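Local coordinates for protein putative Xylose isomerase (Rhodospirillum rubrum, PDB 3QXB) that binds iron(III) and manganese(II) at the mouth of a TIM barrel and may act as an isomerase of the xylose isomerase-like family, at residues S173-E178 with T204-R209; E87-G92 with P129-P134; V208-D213 with P238-Y243. One frame throughout, in Å; residues are numbered along the deposited sequence.

Contact 1: S173-E178 with T204-R209. With FE (Fe (III) ion), chain E.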
loop_
_atom_site.group_PDB
_atom_site.type_symbol
_atom_site.label_atom_id
_atom_site.label_comp_id
_atom_site.label_asym_id
_atom_site.label_seq_id
_atom_site.Cartn_x
_atom_site.Cartn_y
_atom_site.Cartn_z
ATOM N N SER A 173 6.299 14.461 -21.800
ATOM C CA SER A 173 5.279 15.181 -22.580
ATOM C C SER A 173 4.013 15.503 -21.815
ATOM O O SER A 173 3.276 16.380 -22.232
ATOM C CB SER A 173 4.841 14.307 -23.751
ATOM O OG SER A 173 5.930 14.060 -24.559
HETATM N N MSE A 174 3.754 14.793 -20.716
HETATM C CA MSE A 174 2.489 14.926 -19.992
HETATM C C MSE A 174 2.554 14.455 -18.549
HETATM O O MSE A 174 3.331 13.529 -18.196
HETATM C CB MSE A 174 1.361 14.208 -20.764
HETATM C CG MSE A 174 -0.038 14.455 -20.235
HETATM SE SE MSE A 174 -1.397 13.677 -21.429
HETATM C CE MSE A 174 -1.275 14.900 -22.899
ATOM N N LEU A 175 1.773 15.120 -17.703
ATOM C CA LEU A 175 1.519 14.642 -16.328
ATOM C C LEU A 175 0.022 14.353 -16.161
ATOM O O LEU A 175 -0.820 15.013 -16.819
ATOM C CB LEU A 175 1.963 15.651 -15.289
ATOM C CG LEU A 175 3.435 15.982 -15.206
ATOM C CD1 LEU A 175 3.617 17.053 -14.091
ATOM C CD2 LEU A 175 4.334 14.712 -14.980
ATOM N N TYR A 176 -0.315 13.389 -15.298
ATOM C CA TYR A 176 -1.727 13.095 -15.003
ATOM C C TYR A 176 -2.073 13.226 -13.515
ATOM O O TYR A 176 -1.246 12.954 -12.643
ATOM C CB TYR A 176 -2.151 11.690 -15.407
ATOM C CG TYR A 176 -1.799 11.232 -16.779
ATOM C CD1 TYR A 176 -2.574 11.561 -17.881
ATOM C CD2 TYR A 176 -0.738 10.413 -16.969
ATOM C CE1 TYR A 176 -2.259 11.092 -19.122
ATOM C CE2 TYR A 176 -0.418 9.949 -18.189
ATOM C CZ TYR A 176 -1.160 10.297 -19.259
ATOM O OH TYR A 176 -0.804 9.800 -20.455
ATOM N N VAL A 177 -3.322 13.631 -13.266
ATOM C CA VAL A 177 -3.928 13.634 -11.946
ATOM C C VAL A 177 -5.106 12.685 -11.993
ATOM O O VAL A 177 -5.936 12.784 -12.888
ATOM C CB VAL A 177 -4.439 15.042 -11.543
ATOM C CG1 VAL A 177 -5.170 14.971 -10.190
ATOM C CG2 VAL A 177 -3.281 16.005 -11.496
ATOM N N GLU A 178 -5.208 11.781 -11.015
ATOM C CA GLU A 178 -6.331 10.852 -10.941
ATOM C C GLU A 178 -7.299 11.272 -9.864
ATOM O O GLU A 178 -6.949 11.195 -8.674
ATOM C CB GLU A 178 -5.834 9.416 -10.615
ATOM C CG GLU A 178 -6.928 8.456 -10.261
ATOM C CD GLU A 178 -6.453 7.010 -10.127
ATOM O OE1 GLU A 178 -5.272 6.776 -9.808
ATOM O OE2 GLU A 178 -7.285 6.103 -10.298
ATOM N N THR A 204 1.175 25.573 -17.445
ATOM C CA THR A 204 2.121 24.443 -17.287
ATOM C C THR A 204 2.920 24.280 -18.577
ATOM O O THR A 204 2.395 24.463 -19.676
ATOM C CB THR A 204 1.402 23.139 -16.863
ATOM O OG1 THR A 204 0.409 22.779 -17.825
ATOM C CG2 THR A 204 0.743 23.274 -15.488
ATOM N N GLU A 205 4.217 23.983 -18.443
ATOM C CA GLU A 205 5.107 23.912 -19.629
ATOM C C GLU A 205 4.815 22.685 -20.496
ATOM O O GLU A 205 5.061 22.694 -21.684
ATOM C CB GLU A 205 6.579 23.981 -19.190
ATOM C CG GLU A 205 6.903 25.357 -18.654
ATOM C CD GLU A 205 8.350 25.636 -18.385
ATOM O OE1 GLU A 205 9.232 24.925 -18.909
ATOM O OE2 GLU A 205 8.600 26.627 -17.652
ATOM N N ILE A 206 4.236 21.660 -19.886
ATOM C CA ILE A 206 3.626 20.549 -20.583
ATOM C C ILE A 206 2.195 20.385 -20.016
ATOM O O ILE A 206 1.894 20.812 -18.904
ATOM C CB ILE A 206 4.461 19.208 -20.440
ATOM C CG1 ILE A 206 4.698 18.886 -18.973
ATOM C CG2 ILE A 206 5.785 19.302 -21.248
ATOM C CD1 ILE A 206 5.169 17.422 -18.615
ATOM N N PRO A 207 1.311 19.753 -20.777
ATOM C CA PRO A 207 -0.046 19.606 -20.259
ATOM C C PRO A 207 -0.154 18.721 -19.024
ATOM O O PRO A 207 0.555 17.717 -18.902
ATOM C CB PRO A 207 -0.783 18.967 -21.433
ATOM C CG PRO A 207 0.348 18.336 -22.276
ATOM C CD PRO A 207 1.437 19.292 -22.170
ATOM N N VAL A 208 -1.032 19.109 -18.114
ATOM C CA VAL A 208 -1.442 18.250 -16.987
ATOM C C VAL A 208 -2.877 17.884 -17.305
ATOM O O VAL A 208 -3.722 18.747 -17.579
ATOM C CB VAL A 208 -1.299 18.987 -15.627
ATOM C CG1 VAL A 208 -1.805 18.148 -14.430
ATOM C CG2 VAL A 208 0.145 19.434 -15.425
ATOM N N ARG A 209 -3.155 16.594 -17.319
ATOM C CA ARG A 209 -4.457 16.103 -17.754
ATOM C C ARG A 209 -5.000 15.147 -16.701
ATOM O O ARG A 209 -4.330 14.815 -15.734
ATOM C CB ARG A 209 -4.314 15.403 -19.121
ATOM C CG ARG A 209 -3.972 16.343 -20.293
ATOM C CD ARG A 209 -5.167 17.238 -20.650
ATOM N NE ARG A 209 -4.824 18.223 -21.666
ATOM C CZ ARG A 209 -4.454 19.479 -21.413
ATOM N NH1 ARG A 209 -4.317 19.949 -20.159
ATOM N NH2 ARG A 209 -4.172 20.265 -22.427
HETATM FE FE FE E . -7.001 3.952 -10.472
HETATM O O HOH W 1 -7.086 3.523 -8.194
HETATM O O HOH W 2 -4.857 4.308 -9.787
#
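Three backbone hydrogen bonds zip L175 to V177 onto P207 to R209 in parallel register. L175 N gives its hydrogen to P207 O, nearly straight on at the donor (172°); L175 O takes the next bond from R209 N at 2.9 Å, and R209 O accepts from V177 N, also at 2.9 Å. R209 thus both gives and receives, bracketing Y176, whose CA approaches R209 O at 3.2 Å in a CA-H...O contact. The guanidinium of R209 folds back on its own strand: NH1 bonds V208 O at 2.9 Å from above the carbonyl plane, and P207 CB sits over the centre of one guanidinium face. Across the strands the selenomethionine M174 reaches over P207 and R209 because its CG is anti to the backbone N (chi1 -171°) and its chain bends at chi3, laying SE 3.9 Å from R209 CG and turning CE to P207 CG. On the other side of the sheet L175 CG meets the end of I206, CD1, at 4.1 Å, with L175 CB beside V208 CG2, while V177 CG2 packs on V208 CG1. Beyond the paired residues E178 extends from its strand to iron(III), bound through OE2 at 2.2 Å with two waters; D213, H244 and E286 complete the site. This is a right-handed beta-alpha-beta unit of a TIM barrel, closed through helix 190-200, with a metal ligand at the C-terminal strand end.

Contact 2: E87-G92 with P129-P134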
loop_
_atom_site.group_PDB
_atom_site.type_symbol
_atom_site.label_atom_id
_atom_site.label_comp_id
_atom_site.label_asym_id
_atom_site.label_seq_id
_atom_site.Cartn_x
_atom_site.Cartn_y
_atom_site.Cartn_z
ATOM N N GLU A 87 3.256 3.508 -22.015
ATOM C CA GLU A 87 2.732 4.851 -22.205
ATOM C C GLU A 87 2.921 5.812 -21.039
ATOM O O GLU A 87 3.033 7.046 -21.231
ATOM C CB GLU A 87 1.233 4.748 -22.582
ATOM C CG GLU A 87 1.064 4.045 -23.910
ATOM C CD GLU A 87 -0.374 4.068 -24.440
ATOM O OE1 GLU A 87 -1.299 3.721 -23.687
ATOM O OE2 GLU A 87 -0.539 4.443 -25.612
ATOM N N SER A 88 2.985 5.266 -19.833
ATOM C CA SER A 88 3.114 6.095 -18.657
ATOM C C SER A 88 3.486 5.230 -17.504
ATOM O O SER A 88 3.368 4.015 -17.550
ATOM C CB SER A 88 1.812 6.813 -18.311
ATOM O OG SER A 88 0.716 5.913 -18.287
ATOM N N THR A 89 3.972 5.887 -16.470
ATOM C CA THR A 89 4.197 5.309 -15.174
ATOM C C THR A 89 3.145 5.968 -14.329
ATOM O O THR A 89 2.586 7.012 -14.702
ATOM C CB THR A 89 5.608 5.616 -14.557
ATOM O OG1 THR A 89 5.802 7.027 -14.425
ATOM C CG2 THR A 89 6.751 4.979 -15.383
ATOM N N PHE A 90 2.821 5.340 -13.206
ATOM C CA PHE A 90 1.736 5.824 -12.365
ATOM C C PHE A 90 1.870 5.351 -10.940
ATOM O O PHE A 90 2.270 4.227 -10.711
ATOM C CB PHE A 90 0.388 5.366 -12.906
ATOM C CG PHE A 90 -0.711 6.408 -12.728
ATOM C CD1 PHE A 90 -0.888 7.385 -13.678
ATOM C CD2 PHE A 90 -1.536 6.413 -11.601
ATOM C CE1 PHE A 90 -1.825 8.378 -13.514
ATOM C CE2 PHE A 90 -2.483 7.399 -11.450
ATOM C CZ PHE A 90 -2.644 8.354 -12.400
ATOM N N GLY A 91 1.446 6.199 -9.998
ATOM C CA GLY A 91 1.352 5.851 -8.567
ATOM C C GLY A 91 0.512 4.627 -8.295
ATOM O O GLY A 91 -0.496 4.351 -8.994
ATOM N N GLY A 92 0.941 3.894 -7.278
ATOM C CA GLY A 92 0.239 2.725 -6.786
ATOM C C GLY A 92 -0.018 2.867 -5.292
ATOM O O GLY A 92 -0.174 3.997 -4.776
ATOM N N PRO A 129 7.085 8.663 -21.609
ATOM C CA PRO A 129 6.692 10.057 -21.843
ATOM C C PRO A 129 5.820 10.746 -20.805
ATOM O O PRO A 129 5.714 11.970 -20.834
ATOM C CB PRO A 129 5.945 10.000 -23.180
ATOM C CG PRO A 129 5.566 8.609 -23.388
ATOM C CD PRO A 129 6.410 7.720 -22.506
ATOM N N ALA A 130 5.241 10.009 -19.868
ATOM C CA ALA A 130 4.249 10.604 -19.019
ATOM C C ALA A 130 4.216 9.871 -17.697
ATOM O O ALA A 130 4.562 8.692 -17.637
ATOM C CB ALA A 130 2.853 10.573 -19.723
ATOM N N THR A 131 3.790 10.578 -16.660
ATOM C CA THR A 131 3.586 9.994 -15.328
ATOM C C THR A 131 2.446 10.738 -14.655
ATOM O O THR A 131 2.041 11.821 -15.099
ATOM C CB THR A 131 4.866 10.017 -14.446
ATOM O OG1 THR A 131 4.706 9.152 -13.294
ATOM C CG2 THR A 131 5.206 11.427 -13.992
ATOM N N GLY A 132 1.857 10.101 -13.657
ATOM C CA GLY A 132 0.800 10.719 -12.895
ATOM C C GLY A 132 0.489 10.001 -11.583
ATOM O O GLY A 132 1.070 8.938 -11.264
HETATM N N MSE A 133 -0.424 10.592 -10.827
HETATM C CA MSE A 133 -0.868 10.054 -9.569
HETATM C C MSE A 133 -2.103 10.834 -9.091
HETATM O O MSE A 133 -2.416 11.901 -9.645
HETATM C CB MSE A 133 0.260 10.166 -8.522
HETATM C CG MSE A 133 0.804 11.601 -8.346
HETATM SE SE MSE A 133 2.301 11.858 -7.134
HETATM C CE MSE A 133 1.309 11.809 -5.504
ATOM N N PRO A 134 -2.791 10.313 -8.068
ATOM C CA PRO A 134 -3.767 11.139 -7.359
ATOM C C PRO A 134 -3.067 12.335 -6.752
ATOM O O PRO A 134 -1.878 12.288 -6.450
ATOM C CB PRO A 134 -4.325 10.212 -6.271
ATOM C CG PRO A 134 -3.919 8.802 -6.708
ATOM C CD PRO A 134 -2.715 8.935 -7.551
#
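Backbone bonds between T89 and A130 and between G91 and G132 tie the two parallel strands together. T89 N donates to A130 O at 3.1 Å, and G91 N to G132 O at 3.0 Å, the latter in the carbonyl plane; between them G132 N makes a weak, bent bond to T89 O. CA-H...O contacts fill in, with S88 CA 3.1 Å from A130 O. One side-chain hydrogen bond crosses the strands: T89 OG1 and T131 OG1 lie 2.6 Å apart. T131 presents its hydroxyl by setting OG1 anti to the backbone N (chi1 -166°), and the pair is extended by T123 at T89 and Y56 at T131. The main packing is aromatic on backbone: the F90 ring lies flat over the peptide joining G132 to M133, with G132 O 3.3 Å above the ring centre and M133 N nearer the rim. The bare CA of G132 lets the ring lie this close, CE1 sitting where a CB would project. P134 CD comes obliquely to F90 CE2 at 4.2 Å. With F90 cut back to an alanine, the G132-M133 peptide is likely to lose its cover and H244 its edge-to-face partner. Strands 85-90 and 130-133 are adjacent staves of the TIM barrel, and F90 lines its interior beside metal ligands E178 and H244.

Contact 3: V208-D213 with P238-Y243. With FE (Fe (III) ion), chain E.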
loop_
_atom_site.group_PDB
_atom_site.type_symbol
_atom_site.label_atom_id
_atom_site.label_comp_id
_atom_site.label_asym_id
_atom_site.label_seq_id
_atom_site.Cartn_x
_atom_site.Cartn_y
_atom_site.Cartn_z
ATOM N N VAL A 208 -1.032 19.109 -18.114
ATOM C CA VAL A 208 -1.442 18.250 -16.987
ATOM C C VAL A 208 -2.877 17.884 -17.305
ATOM O O VAL A 208 -3.722 18.747 -17.579
ATOM C CB VAL A 208 -1.299 18.987 -15.627
ATOM C CG1 VAL A 208 -1.805 18.148 -14.430
ATOM C CG2 VAL A 208 0.145 19.434 -15.425
ATOM N N ARG A 209 -3.155 16.594 -17.319
ATOM C CA ARG A 209 -4.457 16.103 -17.754
ATOM C C ARG A 209 -5.000 15.147 -16.701
ATOM O O ARG A 209 -4.330 14.815 -15.734
ATOM C CB ARG A 209 -4.314 15.403 -19.121
ATOM C CG ARG A 209 -3.972 16.343 -20.293
ATOM C CD ARG A 209 -5.167 17.238 -20.650
ATOM N NE ARG A 209 -4.824 18.223 -21.666
ATOM C CZ ARG A 209 -4.454 19.479 -21.413
ATOM N NH1 ARG A 209 -4.317 19.949 -20.159
ATOM N NH2 ARG A 209 -4.172 20.265 -22.427
ATOM N N LEU A 210 -6.236 14.696 -16.925
ATOM C CA LEU A 210 -6.911 13.790 -16.026
ATOM C C LEU A 210 -6.747 12.357 -16.530
ATOM O O LEU A 210 -6.766 12.102 -17.735
ATOM C CB LEU A 210 -8.402 14.131 -15.921
ATOM C CG LEU A 210 -8.738 15.515 -15.340
ATOM C CD1 LEU A 210 -10.220 15.844 -15.564
ATOM C CD2 LEU A 210 -8.392 15.540 -13.843
ATOM N N LEU A 211 -6.531 11.444 -15.586
ATOM C CA LEU A 211 -6.752 10.029 -15.812
ATOM C C LEU A 211 -7.941 9.654 -14.931
ATOM O O LEU A 211 -7.919 9.905 -13.751
ATOM C CB LEU A 211 -5.486 9.219 -15.515
ATOM C CG LEU A 211 -5.612 7.695 -15.617
ATOM C CD1 LEU A 211 -4.249 7.048 -15.983
ATOM C CD2 LEU A 211 -6.205 7.108 -14.298
ATOM N N VAL A 212 -9.028 9.150 -15.520
ATOM C CA VAL A 212 -10.242 8.919 -14.741
ATOM C C VAL A 212 -10.449 7.424 -14.564
ATOM O O VAL A 212 -10.371 6.671 -15.509
ATOM C CB VAL A 212 -11.449 9.582 -15.371
ATOM C CG1 VAL A 212 -12.773 9.131 -14.716
ATOM C CG2 VAL A 212 -11.270 11.121 -15.340
ATOM N N ASP A 213 -10.655 7.013 -13.318
ATOM C CA ASP A 213 -10.805 5.613 -13.003
ATOM C C ASP A 213 -12.299 5.344 -12.883
ATOM O O ASP A 213 -12.991 6.005 -12.108
ATOM C CB ASP A 213 -10.102 5.322 -11.684
ATOM C CG ASP A 213 -10.118 3.859 -11.334
ATOM O OD1 ASP A 213 -11.141 3.203 -11.631
ATOM O OD2 ASP A 213 -9.107 3.394 -10.775
ATOM N N PRO A 238 -12.587 17.439 -22.545
ATOM C CA PRO A 238 -11.353 17.886 -23.197
ATOM C C PRO A 238 -10.067 17.503 -22.450
ATOM O O PRO A 238 -9.008 17.432 -23.063
ATOM C CB PRO A 238 -11.485 19.418 -23.239
ATOM C CG PRO A 238 -12.878 19.715 -22.963
ATOM C CD PRO A 238 -13.492 18.562 -22.263
ATOM N N TRP A 239 -10.162 17.279 -21.141
ATOM C CA TRP A 239 -8.995 17.004 -20.332
ATOM C C TRP A 239 -8.704 15.537 -19.987
ATOM O O TRP A 239 -7.669 15.258 -19.423
ATOM C CB TRP A 239 -9.074 17.793 -19.034
ATOM C CG TRP A 239 -9.113 19.291 -19.201
ATOM C CD1 TRP A 239 -8.141 20.112 -19.725
ATOM C CD2 TRP A 239 -10.189 20.138 -18.817
ATOM N NE1 TRP A 239 -8.566 21.431 -19.696
ATOM C CE2 TRP A 239 -9.817 21.471 -19.133
ATOM C CE3 TRP A 239 -11.431 19.905 -18.218
ATOM C CZ2 TRP A 239 -10.643 22.552 -18.869
ATOM C CZ3 TRP A 239 -12.261 21.000 -17.954
ATOM C CH2 TRP A 239 -11.866 22.300 -18.289
ATOM N N ILE A 240 -9.607 14.610 -20.295
ATOM C CA ILE A 240 -9.444 13.213 -19.883
ATOM C C ILE A 240 -8.612 12.520 -20.958
ATOM O O ILE A 240 -9.098 12.297 -22.071
ATOM C CB ILE A 240 -10.809 12.524 -19.701
ATOM C CG1 ILE A 240 -11.624 13.179 -18.572
ATOM C CG2 ILE A 240 -10.639 11.071 -19.422
ATOM C CD1 ILE A 240 -13.151 12.780 -18.584
ATOM N N ALA A 241 -7.349 12.229 -20.651
ATOM C CA ALA A 241 -6.393 11.708 -21.651
ATOM C C ALA A 241 -6.168 10.201 -21.532
ATOM O O ALA A 241 -5.591 9.587 -22.426
ATOM C CB ALA A 241 -5.064 12.423 -21.530
ATOM N N ALA A 242 -6.592 9.622 -20.426
ATOM C CA ALA A 242 -6.474 8.172 -20.183
ATOM C C ALA A 242 -7.431 7.732 -19.059
ATOM O O ALA A 242 -7.939 8.563 -18.297
ATOM C CB ALA A 242 -5.007 7.778 -19.874
ATOM N N TYR A 243 -7.673 6.425 -18.971
ATOM C CA TYR A 243 -8.590 5.862 -17.990
ATOM C C TYR A 243 -7.995 4.661 -17.258
ATOM O O TYR A 243 -7.099 3.986 -17.778
ATOM C CB TYR A 243 -9.849 5.386 -18.680
ATOM C CG TYR A 243 -10.617 6.441 -19.434
ATOM C CD1 TYR A 243 -10.242 6.811 -20.700
ATOM C CD2 TYR A 243 -11.763 7.031 -18.897
ATOM C CE1 TYR A 243 -10.958 7.785 -21.402
ATOM C CE2 TYR A 243 -12.474 7.999 -19.591
ATOM C CZ TYR A 243 -12.062 8.377 -20.850
ATOM O OH TYR A 243 -12.753 9.326 -21.620
HETATM FE FE FE E . -7.001 3.952 -10.472
HETATM O O HOH W 1 -7.086 3.523 -8.194
HETATM O O HOH W 2 -4.857 4.308 -9.787
#
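R209 lies across W239 at the start of the paired region. Its CB and CD both touch W239 O, each at 3.4 Å, and the bend of the arginine chain at chi2 (-71°) brings the guanidinium to the indole, where W239 CD1 sits over one guanidinium face and NH1 meets the ring at its edge; the two planes are 68° apart. R209 CB also packs on the methyl of A241. L210 makes two of the three backbone hydrogen bonds: its N donates to W239 O at 2.9 Å and its O accepts from A241 N at 3.0 Å. Its CD1 rests against W239 CB and I240 CG1. Between L210 and L211 the register slips by one residue, a beta bulge around A241 that leaves the buried A242 N without a partner in the model. L211, on the opposite face from L210, lays CD1 on A242 CB at 4.0 Å, and its CA approaches A242 O. V212 returns to the face of L210: its N bonds A242 O at 3.0 Å, CG2 nestles against I240 CG1 at 3.8 Å, and its O lies 3.5 Å from Y243 CB. D213 ends the strand with CG anti to the backbone N (chi1 -176°), which swings OD2 to iron(III) at 2.2 Å. It is the N-cap of the next helix, its OD1 accepting from G215 N, and also from Q246 NE2, two bonds that probably fix the carboxylate's rotation. Outside the sheet, L210 packs on A193 and M197 of helix 190-200, whereas I240 and Y243 press on M233 of helix 229-236; strand 174-177 flanks the other edge of strand 208-213, with its Y176 touching A241.

How the contacts relate
The three contacts follow one another round the same parallel barrel: contact 2 joins strands 85-90 and 130-133, contact 1 joins 174-177 to 208-213, and contact 3 continues from 208-213, sharing V208 and R209. Contacts 2 and 1 are bridged by probable hydrogen bonds from Y176 N to T131 O (2.8 Å) and from S173 N to P129 O (2.7 Å). A probable hydrogen bond from L211 N to V177 O (3.1 Å) links contacts 1 and 3. These two supply E178 and D213 to one iron(III); contact 2 adds only the wall beside it, the F90 side chain about 6 Å from the ion, CE2 3.3 Å from E178 OE1 and CE1 3.7 Å from L211 CD1.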